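Local coordinates for HDLP (histone deacetylase-like protein) (Aquifex aeolicus, PDB 1C3S), which probably acts as a zinc-dependent deacetylase of the histone deacetylase family, removing acetyl groups from acetylated substrates, at residues D168-D173 with L190-E195; Q184-S189 with K243-P248; H298-A303 with L329-D334. The protein carries 2 engineered substitutions. One frame throughout, in Å; residues are numbered along the deposited sequence.

How the contacts relate
Contacts 1 and 2 share strand 185-192 of the parallel sheet and touch each other, C172 SG lying 3.8 Å from S189 CB, though their centres are 18 Å apart. Contact 1, at the end of the strand that reaches the zinc site, is fully buried and polar: hydrogen bonds to one carbonyl beside the zinc ligands, and an edge-to-face imidazole pair. Contact 2, at the start of the strand, is apolar and holds no hydrogen bond between its segments; its phenylalanines are buried while V245 is exposed. Contact 3 joins helices 299-313 and 324-332, is partly buried and mostly apolar, likewise without such bonds, and lies across the chain's centre from contact 2, their nearest atoms about 19 Å apart.

Contact 1 (D168-D173 with L190-E195); sequences DAHHCD and LHQSPE. With ZN (zinc ion), chain B; SHH (octanedioic acid hydroxyamide phenylamide), chain C.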
loop_
_atom_site.group_PDB
_atom_site.type_symbol
_atom_site.label_atom_id
_atom_site.label_comp_id
_atom_site.label_asym_id
_atom_site.label_seq_id
_atom_site.Cartn_x
_atom_site.Cartn_y
_atom_site.Cartn_z
ATOM N N ASP A 168 5.563 1.336 0.684
ATOM C CA ASP A 168 4.807 2.473 1.153
ATOM C C ASP A 168 5.772 3.273 2.004
ATOM O O ASP A 168 6.618 2.699 2.686
ATOM C CB ASP A 168 3.672 2.012 2.039
ATOM C CG ASP A 168 2.688 3.097 2.312
ATOM O OD1 ASP A 168 1.703 3.168 1.552
ATOM O OD2 ASP A 168 2.909 3.880 3.260
ATOM N N ALA A 169 5.619 4.587 1.983
ATOM C CA ALA A 169 6.469 5.493 2.734
ATOM C C ALA A 169 6.494 5.254 4.238
ATOM O O ALA A 169 7.380 5.774 4.918
ATOM C CB ALA A 169 6.063 6.927 2.448
ATOM N N HIS A 170 5.538 4.488 4.765
ATOM C CA HIS A 170 5.513 4.211 6.207
ATOM C C HIS A 170 5.643 2.725 6.526
ATOM O O HIS A 170 5.173 1.875 5.773
ATOM C CB HIS A 170 4.211 4.683 6.860
ATOM C CG HIS A 170 3.799 6.058 6.475
ATOM N ND1 HIS A 170 3.445 6.365 5.187
ATOM C CD2 HIS A 170 3.672 7.159 7.248
ATOM C CE1 HIS A 170 3.111 7.636 5.205
ATOM N NE2 HIS A 170 3.231 8.162 6.432
ATOM N N HIS A 171 6.257 2.440 7.673
ATOM C CA HIS A 171 6.444 1.079 8.162
ATOM C C HIS A 171 5.115 0.373 8.352
ATOM O O HIS A 171 4.172 0.921 8.897
ATOM C CB HIS A 171 7.192 1.122 9.496
ATOM C CG HIS A 171 7.230 -0.186 10.228
ATOM N ND1 HIS A 171 7.811 -1.322 9.705
ATOM C CD2 HIS A 171 6.809 -0.521 11.470
ATOM C CE1 HIS A 171 7.745 -2.298 10.591
ATOM N NE2 HIS A 171 7.144 -1.836 11.670
ATOM N N CYS A 172 5.053 -0.865 7.904
ATOM C CA CYS A 172 3.862 -1.676 8.017
ATOM C C CYS A 172 3.837 -2.354 9.366
ATOM O O CYS A 172 3.801 -3.576 9.430
ATOM C CB CYS A 172 3.905 -2.735 6.917
ATOM S SG CYS A 172 5.490 -3.643 6.876
ATOM N N ASP A 173 3.850 -1.584 10.446
ATOM C CA ASP A 173 3.854 -2.167 11.802
ATOM C C ASP A 173 2.798 -3.239 12.062
ATOM O O ASP A 173 2.994 -4.118 12.915
ATOM C CB ASP A 173 3.708 -1.080 12.862
ATOM C CG ASP A 173 2.478 -0.214 12.644
ATOM O OD1 ASP A 173 2.128 0.538 13.590
ATOM O OD2 ASP A 173 1.881 -0.274 11.535
ATOM N N LEU A 190 10.618 -0.715 3.303
ATOM C CA LEU A 190 11.419 0.493 3.192
ATOM C C LEU A 190 10.375 1.516 3.609
ATOM O O LEU A 190 9.230 1.414 3.201
ATOM C CB LEU A 190 11.892 0.773 1.750
ATOM C CG LEU A 190 12.585 -0.291 0.881
ATOM C CD1 LEU A 190 13.648 0.391 0.037
ATOM C CD2 LEU A 190 13.207 -1.369 1.712
ATOM N N HIS A 191 10.752 2.485 4.427
ATOM C CA HIS A 191 9.796 3.487 4.906
ATOM C C HIS A 191 10.506 4.670 5.570
ATOM O O HIS A 191 11.719 4.632 5.790
ATOM C CB HIS A 191 8.863 2.824 5.919
ATOM C CG HIS A 191 9.599 2.110 7.007
ATOM N ND1 HIS A 191 10.410 2.767 7.909
ATOM C CD2 HIS A 191 9.725 0.788 7.284
ATOM C CE1 HIS A 191 11.001 1.884 8.694
ATOM N NE2 HIS A 191 10.602 0.675 8.335
ATOM N N GLN A 192 9.754 5.724 5.872
ATOM C CA GLN A 192 10.345 6.878 6.539
ATOM C C GLN A 192 10.695 6.397 7.935
ATOM O O GLN A 192 9.887 5.753 8.593
ATOM C CB GLN A 192 9.352 8.037 6.642
ATOM C CG GLN A 192 8.784 8.494 5.310
ATOM C CD GLN A 192 7.691 9.508 5.494
ATOM O OE1 GLN A 192 7.942 10.636 5.893
ATOM N NE2 GLN A 192 6.460 9.104 5.231
ATOM N N SER A 193 11.903 6.699 8.379
ATOM C CA SER A 193 12.343 6.278 9.690
ATOM C C SER A 193 11.315 6.639 10.772
ATOM O O SER A 193 10.685 7.694 10.734
ATOM C CB SER A 193 13.694 6.919 9.986
ATOM O OG SER A 193 14.194 6.506 11.234
ATOM N N PRO A 194 11.142 5.758 11.763
ATOM C CA PRO A 194 10.187 6.004 12.842
ATOM C C PRO A 194 10.629 7.181 13.706
ATOM O O PRO A 194 9.837 7.712 14.474
ATOM C CB PRO A 194 10.216 4.690 13.625
ATOM C CG PRO A 194 10.750 3.686 12.588
ATOM C CD PRO A 194 11.840 4.486 11.997
ATOM N N GLU A 195 11.891 7.588 13.572
ATOM C CA GLU A 195 12.410 8.686 14.374
ATOM C C GLU A 195 11.716 9.997 14.029
ATOM O O GLU A 195 11.627 10.895 14.859
ATOM C CB GLU A 195 13.942 8.808 14.209
ATOM C CG GLU A 195 14.455 9.629 13.028
ATOM C CD GLU A 195 14.746 11.108 13.371
ATOM O OE1 GLU A 195 15.190 11.854 12.463
ATOM O OE2 GLU A 195 14.548 11.529 14.540
HETATM ZN ZN ZN B . 1.980 5.443 3.897
HETATM O O1 SHH C . 1.289 4.170 5.031
HETATM O O2 SHH C . -0.267 6.497 5.033
HETATM N N1 SHH C . 0.430 4.624 6.046
HETATM C C1 SHH C . 0.040 5.938 6.054
HETATM C C2 SHH C . 0.196 6.661 7.302
HETATM C C3 SHH C . -1.112 7.107 7.938
HETATM C C4 SHH C . -0.867 7.813 9.253
HETATM C C5 SHH C . -0.735 9.297 9.009
HETATM C C6 SHH C . -1.152 9.935 10.318
HETATM C C7 SHH C . -0.570 11.323 10.463
HETATM C C8 SHH C . -1.666 12.344 10.368
HETATM O O3 SHH C . -2.641 12.398 11.102
HETATM N N2 SHH C . -1.430 13.229 9.380
HETATM C C9 SHH C . -2.306 14.249 8.689
HETATM C C10 SHH C . -1.667 15.047 7.676
HETATM C C11 SHH C . -2.433 16.071 6.955
HETATM C C12 SHH C . -3.808 16.316 7.242
HETATM C C13 SHH C . -4.434 15.501 8.295
HETATM C C14 SHH C . -3.697 14.445 9.027
HETATM O O HOH W 1 7.448 4.843 9.282
#
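A169 and Q192 carry the hydrogen bonds between the zinc-binding loop 168-173 and the end of strand 185-192. Q192 N donates to A169 O over 2.6 Å, nearly straight at 166°, with the donor tilted from the carbonyl plane; Q192 NE2 adds a weak bond to the same oxygen. The Q192 amide has firmer partners in L265 O and the K267 N-H. A water bridges H171 N and Q192 O.

H171 CB sits over one face of the H191 imidazole, 3.5 Å from its centroid, and the H171 ring turns its edge to that face in an offset edge-to-face pair, planes at 65°. With CG wedged between backbone N and carbonyl carbon (chi1 52°), H191 swings its ring alongside H171, and ND1 bonds to Q192 O from above the carbonyl plane. Q192 NE2 lies over one face of the H170 ring, opposite C2 of the hydroxamate inhibitor.

Segment 168-173 supplies two zinc ligands, D168 OD2 at 1.9 Å and H170 ND1 at 2.2 Å; inhibitor O1 and D258 are the others. D168 OD2 also accepts H170 N through its anti lone pair, an Asx turn, while OD1 takes the N-H groups of G295 and Q254. A carboxylate with partners on both oxygens, and an imidazole backed by Q192 as second shell, are thus held in orientation around the zinc.

Contact 2 (Q184-S189 with K243-P248); sequences QVFVLS and KEVFEP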
loop_
_atom_site.group_PDB
_atom_site.type_symbol
_atom_site.label_atom_id
_atom_site.label_comp_id
_atom_site.label_asym_id
_atom_site.label_seq_id
_atom_site.Cartn_x
_atom_site.Cartn_y
_atom_site.Cartn_z
ATOM N N GLN A 184 7.880 -18.304 8.454
ATOM C CA GLN A 184 7.215 -18.729 7.231
ATOM C C GLN A 184 6.880 -17.494 6.401
ATOM O O GLN A 184 6.717 -17.568 5.186
ATOM C CB GLN A 184 5.954 -19.540 7.543
ATOM C CG GLN A 184 6.255 -20.773 8.370
ATOM C CD GLN A 184 5.069 -21.684 8.525
ATOM O OE1 GLN A 184 3.970 -21.239 8.854
ATOM N NE2 GLN A 184 5.285 -22.975 8.310
ATOM N N VAL A 185 6.812 -16.348 7.068
ATOM C CA VAL A 185 6.526 -15.098 6.380
ATOM C C VAL A 185 7.675 -14.133 6.584
ATOM O O VAL A 185 7.992 -13.776 7.722
ATOM C CB VAL A 185 5.233 -14.427 6.904
ATOM C CG1 VAL A 185 4.936 -13.152 6.092
ATOM C CG2 VAL A 185 4.079 -15.421 6.843
ATOM N N PHE A 186 8.318 -13.734 5.488
ATOM C CA PHE A 186 9.409 -12.775 5.571
ATOM C C PHE A 186 8.820 -11.402 5.277
ATOM O O PHE A 186 8.291 -11.182 4.198
ATOM C CB PHE A 186 10.492 -13.059 4.528
ATOM C CG PHE A 186 11.738 -12.257 4.742
ATOM C CD1 PHE A 186 12.791 -12.778 5.489
ATOM C CD2 PHE A 186 11.815 -10.942 4.301
ATOM C CE1 PHE A 186 13.893 -12.013 5.792
ATOM C CE2 PHE A 186 12.911 -10.166 4.600
ATOM C CZ PHE A 186 13.962 -10.703 5.353
ATOM N N VAL A 187 8.911 -10.485 6.233
ATOM C CA VAL A 187 8.394 -9.130 6.050
ATOM C C VAL A 187 9.564 -8.195 5.823
ATOM O O VAL A 187 10.512 -8.188 6.605
ATOM C CB VAL A 187 7.590 -8.650 7.290
ATOM C CG1 VAL A 187 7.036 -7.235 7.063
ATOM C CG2 VAL A 187 6.462 -9.631 7.576
ATOM N N LEU A 188 9.487 -7.423 4.740
ATOM C CA LEU A 188 10.523 -6.439 4.348
ATOM C C LEU A 188 9.857 -5.085 4.114
ATOM O O LEU A 188 8.819 -5.011 3.462
ATOM C CB LEU A 188 11.217 -6.852 3.029
ATOM C CG LEU A 188 12.052 -5.736 2.366
ATOM C CD1 LEU A 188 13.241 -5.439 3.248
ATOM C CD2 LEU A 188 12.520 -6.139 0.962
ATOM N N SER A 189 10.465 -4.009 4.585
ATOM C CA SER A 189 9.834 -2.716 4.403
ATOM C C SER A 189 10.790 -1.547 4.323
ATOM O O SER A 189 11.674 -1.400 5.168
ATOM C CB SER A 189 8.834 -2.474 5.553
ATOM O OG SER A 189 8.303 -1.154 5.545
ATOM N N LYS A 243 16.971 -12.430 -0.585
ATOM C CA LYS A 243 17.255 -13.575 -1.431
ATOM C C LYS A 243 18.250 -14.558 -0.815
ATOM O O LYS A 243 18.086 -15.769 -0.959
ATOM C CB LYS A 243 17.768 -13.126 -2.803
ATOM C CG LYS A 243 17.788 -14.267 -3.828
ATOM C CD LYS A 243 18.574 -13.929 -5.094
ATOM C CE LYS A 243 18.040 -12.694 -5.790
ATOM N NZ LYS A 243 18.880 -12.322 -6.969
ATOM N N GLU A 244 19.276 -14.051 -0.136
ATOM C CA GLU A 244 20.276 -14.924 0.485
ATOM C C GLU A 244 19.732 -15.610 1.737
ATOM O O GLU A 244 20.381 -16.487 2.307
ATOM C CB GLU A 244 21.536 -14.137 0.900
ATOM C CG GLU A 244 22.176 -13.272 -0.187
ATOM C CD GLU A 244 23.543 -12.719 0.221
ATOM O OE1 GLU A 244 24.054 -11.795 -0.464
ATOM O OE2 GLU A 244 24.116 -13.221 1.213
ATOM N N VAL A 245 18.542 -15.210 2.162
ATOM C CA VAL A 245 17.950 -15.748 3.378
ATOM C C VAL A 245 16.578 -16.365 3.179
ATOM O O VAL A 245 16.120 -17.150 4.008
ATOM C CB VAL A 245 17.809 -14.625 4.425
ATOM C CG1 VAL A 245 17.094 -15.129 5.666
ATOM C CG2 VAL A 245 19.172 -14.099 4.784
ATOM N N PHE A 246 15.930 -16.030 2.072
ATOM C CA PHE A 246 14.581 -16.509 1.854
ATOM C C PHE A 246 14.294 -16.885 0.407
ATOM O O PHE A 246 14.535 -16.085 -0.498
ATOM C CB PHE A 246 13.628 -15.394 2.295
ATOM C CG PHE A 246 12.265 -15.865 2.691
ATOM C CD1 PHE A 246 12.103 -16.747 3.754
ATOM C CD2 PHE A 246 11.135 -15.377 2.050
ATOM C CE1 PHE A 246 10.839 -17.129 4.173
ATOM C CE2 PHE A 246 9.865 -15.753 2.466
ATOM C CZ PHE A 246 9.716 -16.626 3.527
ATOM N N GLU A 247 13.801 -18.103 0.186
ATOM C CA GLU A 247 13.419 -18.538 -1.163
ATOM C C GLU A 247 11.883 -18.614 -1.192
ATOM O O GLU A 247 11.291 -19.640 -0.863
ATOM C CB GLU A 247 14.008 -19.917 -1.523
ATOM C CG GLU A 247 15.491 -19.960 -1.897
ATOM C CD GLU A 247 16.432 -19.632 -0.735
ATOM O OE1 GLU A 247 16.470 -18.458 -0.295
ATOM O OE2 GLU A 247 17.133 -20.557 -0.258
ATOM N N PRO A 248 11.229 -17.514 -1.584
ATOM C CA PRO A 248 9.782 -17.317 -1.694
ATOM C C PRO A 248 9.000 -18.256 -2.619
ATOM O O PRO A 248 9.391 -18.488 -3.760
ATOM C CB PRO A 248 9.683 -15.861 -2.166
ATOM C CG PRO A 248 10.907 -15.242 -1.569
ATOM C CD PRO A 248 11.909 -16.278 -1.996
#
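The open alpha/beta fold of the arginase and deacetylase clan is built on a parallel sheet flanked by helices, and this contact lies at the start of one of its strands, 185-192, where the loop leading from helix 228-243 to strand 250-254 folds against it. Two phenylalanines do most of the work. F186 and F246 slide past each other in opposite directions. The closest approach is not ring to ring: F186 CB sits above one face of the F246 ring, 3.5 Å from the centroid and 17° off the ring normal, a CH-pi contact. Displaced toward the rim, this methylene comes within 3.5 Å of F246 CE2 and about as close to CD2. The two rings are inclined at 39° with centroids 5.5 Å apart, neither a stack nor an edge-to-face pair. F246 CG stands anti to its own N (chi1 -155°), which sends the ring across to the strand; F186 shares this first torsion, carrying its ring past F246 toward V245. There V245 CG1 meets F186 CE1 at a loose 4.5 Å. At its far end the F246 ring presents its edge to the backbone: Q184 O lies in the ring plane, 3.6 Å from CZ, an approach that suits the faintly positive ring hydrogens.

F186 also packs on V242 of helix 228-243, on L163 of strand 162-166 and on L218 of strand 217-222, so it is enclosed between the helix and the two strands that border its own. F246 reaches R161, and P248 touches L163, just before the chain enters strand 250-254.

Contact 3 (H298-A303 with L329-D334); sequences HPYALA and LLKSID
L330 meets Y300 and A303 and so joins helices 324-332 and 299-313. Its CB lies over one face of the Y300 ring, 4.2 Å from the centroid and displaced toward the rim, a CH-pi contact in which CE1 is the nearest ring atom at 4.0 Å. Because CG stands beside the backbone N (chi1 -64°), the isobutyl end runs on past the ring, and L330 CD2 reaches A303 CB at 4.2 Å. The carbonyl of the same residue adds a polar touch: L330 O is 3.5 Å from Y300 CE1 and a little farther from the hydroxyl, without a hydrogen bond.

K331 follows at the solvent side. Y300 OH passes 4.0 Å from its CA, and the lysine CB leads away from the tyrosine helix. Here the first turn of helix 299-313, with H298 at the N-cap position, packs against the last turn of helix 324-332, with no hydrogen bond between them.

I333, two residues on from K331, turns inward again and sets CD1 against P299 CB at 4.0 Å, in the first turn of helix 299-313. Helix 28-37 lines this side too: L30 touches both I333 and A303, and F34 packs on L330, while M347 and L348 approach Y300.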
loop_
_atom_site.group_PDB
_atom_site.type_symbol
_atom_site.label_atom_id
_atom_site.label_comp_id
_atom_site.label_asym_id
_atom_site.label_seq_id
_atom_site.Cartn_x
_atom_site.Cartn_y
_atom_site.Cartn_z
ATOM N N HIS A 298 -2.237 12.360 -2.609
ATOM C CA HIS A 298 -2.326 13.375 -3.636
ATOM C C HIS A 298 -3.051 12.728 -4.815
ATOM O O HIS A 298 -2.530 11.809 -5.454
ATOM C CB HIS A 298 -0.955 13.827 -4.098
ATOM C CG HIS A 298 -1.011 15.012 -4.995
ATOM N ND1 HIS A 298 -1.071 16.301 -4.514
ATOM C CD2 HIS A 298 -1.137 15.105 -6.336
ATOM C CE1 HIS A 298 -1.229 17.138 -5.523
ATOM N NE2 HIS A 298 -1.276 16.438 -6.638
ATOM N N PRO A 299 -4.250 13.224 -5.143
ATOM C CA PRO A 299 -5.019 12.653 -6.255
ATOM C C PRO A 299 -4.244 12.496 -7.574
ATOM O O PRO A 299 -4.351 11.454 -8.235
ATOM C CB PRO A 299 -6.209 13.608 -6.357
ATOM C CG PRO A 299 -5.611 14.936 -5.826
ATOM C CD PRO A 299 -4.956 14.390 -4.584
ATOM N N TYR A 300 -3.461 13.512 -7.937
ATOM C CA TYR A 300 -2.677 13.504 -9.174
ATOM C C TYR A 300 -1.552 12.466 -9.201
ATOM O O TYR A 300 -1.361 11.772 -10.195
ATOM C CB TYR A 300 -2.057 14.893 -9.415
ATOM C CG TYR A 300 -3.033 16.040 -9.650
ATOM C CD1 TYR A 300 -4.282 16.074 -9.015
ATOM C CD2 TYR A 300 -2.657 17.151 -10.421
ATOM C CE1 TYR A 300 -5.126 17.183 -9.132
ATOM C CE2 TYR A 300 -3.496 18.267 -10.541
ATOM C CZ TYR A 300 -4.722 18.272 -9.887
ATOM O OH TYR A 300 -5.519 19.386 -9.943
ATOM N N ALA A 301 -0.788 12.389 -8.117
ATOM C CA ALA A 301 0.313 11.449 -8.040
ATOM C C ALA A 301 -0.257 10.055 -8.003
ATOM O O ALA A 301 0.194 9.153 -8.718
ATOM C CB ALA A 301 1.124 11.715 -6.808
ATOM N N LEU A 302 -1.266 9.891 -7.158
ATOM C CA LEU A 302 -1.972 8.627 -6.990
ATOM C C LEU A 302 -2.359 8.081 -8.362
ATOM O O LEU A 302 -1.931 7.007 -8.764
ATOM C CB LEU A 302 -3.220 8.888 -6.157
ATOM C CG LEU A 302 -4.302 7.859 -5.854
ATOM C CD1 LEU A 302 -5.350 8.567 -4.998
ATOM C CD2 LEU A 302 -4.948 7.321 -7.103
ATOM N N ALA A 303 -3.166 8.855 -9.078
ATOM C CA ALA A 303 -3.646 8.475 -10.391
ATOM C C ALA A 303 -2.549 8.214 -11.410
ATOM O O ALA A 303 -2.527 7.150 -12.024
ATOM C CB ALA A 303 -4.594 9.532 -10.915
ATOM N N LEU A 329 -10.775 15.644 -15.290
ATOM C CA LEU A 329 -11.144 14.792 -14.176
ATOM C C LEU A 329 -10.335 15.213 -12.955
ATOM O O LEU A 329 -10.894 15.577 -11.927
ATOM C CB LEU A 329 -10.857 13.328 -14.521
ATOM C CG LEU A 329 -10.958 12.301 -13.390
ATOM C CD1 LEU A 329 -12.346 12.312 -12.786
ATOM C CD2 LEU A 329 -10.615 10.944 -13.927
ATOM N N LEU A 330 -9.013 15.171 -13.079
ATOM C CA LEU A 330 -8.143 15.550 -11.979
ATOM C C LEU A 330 -8.457 16.922 -11.425
ATOM O O LEU A 330 -8.470 17.107 -10.210
ATOM C CB LEU A 330 -6.681 15.501 -12.412
ATOM C CG LEU A 330 -6.236 14.093 -12.785
ATOM C CD1 LEU A 330 -4.743 14.067 -13.051
ATOM C CD2 LEU A 330 -6.595 13.150 -11.657
ATOM N N LYS A 331 -8.719 17.875 -12.315
ATOM C CA LYS A 331 -9.016 19.241 -11.901
ATOM C C LYS A 331 -10.382 19.387 -11.259
ATOM O O LYS A 331 -10.656 20.401 -10.624
ATOM C CB LYS A 331 -8.916 20.213 -13.084
ATOM C CG LYS A 331 -7.538 20.287 -13.719
ATOM C CD LYS A 331 -7.434 21.392 -14.780
ATOM C CE LYS A 331 -7.485 22.790 -14.152
ATOM N NZ LYS A 331 -7.287 23.914 -15.137
ATOM N N SER A 332 -11.235 18.383 -11.419
ATOM C CA SER A 332 -12.577 18.451 -10.849
ATOM C C SER A 332 -12.549 18.028 -9.396
ATOM O O SER A 332 -13.439 18.375 -8.622
ATOM C CB SER A 332 -13.542 17.541 -11.607
ATOM O OG SER A 332 -13.248 16.181 -11.364
ATOM N N ILE A 333 -11.532 17.262 -9.031
ATOM C CA ILE A 333 -11.404 16.798 -7.662
ATOM C C ILE A 333 -10.979 17.953 -6.790
ATOM O O ILE A 333 -10.015 18.638 -7.114
ATOM C CB ILE A 333 -10.318 15.720 -7.538
ATOM C CG1 ILE A 333 -10.677 14.519 -8.398
ATOM C CG2 ILE A 333 -10.158 15.304 -6.088
ATOM C CD1 ILE A 333 -9.641 13.446 -8.340
ATOM N N ASP A 334 -11.693 18.196 -5.699
ATOM C CA ASP A 334 -11.264 19.260 -4.808
ATOM C C ASP A 334 -10.327 18.594 -3.812
ATOM O O ASP A 334 -10.730 17.724 -3.036
ATOM C CB ASP A 334 -12.428 19.925 -4.069
ATOM C CG ASP A 334 -13.260 18.946 -3.289
ATOM O OD1 ASP A 334 -13.907 19.372 -2.310
ATOM O OD2 ASP A 334 -13.281 17.759 -3.676
#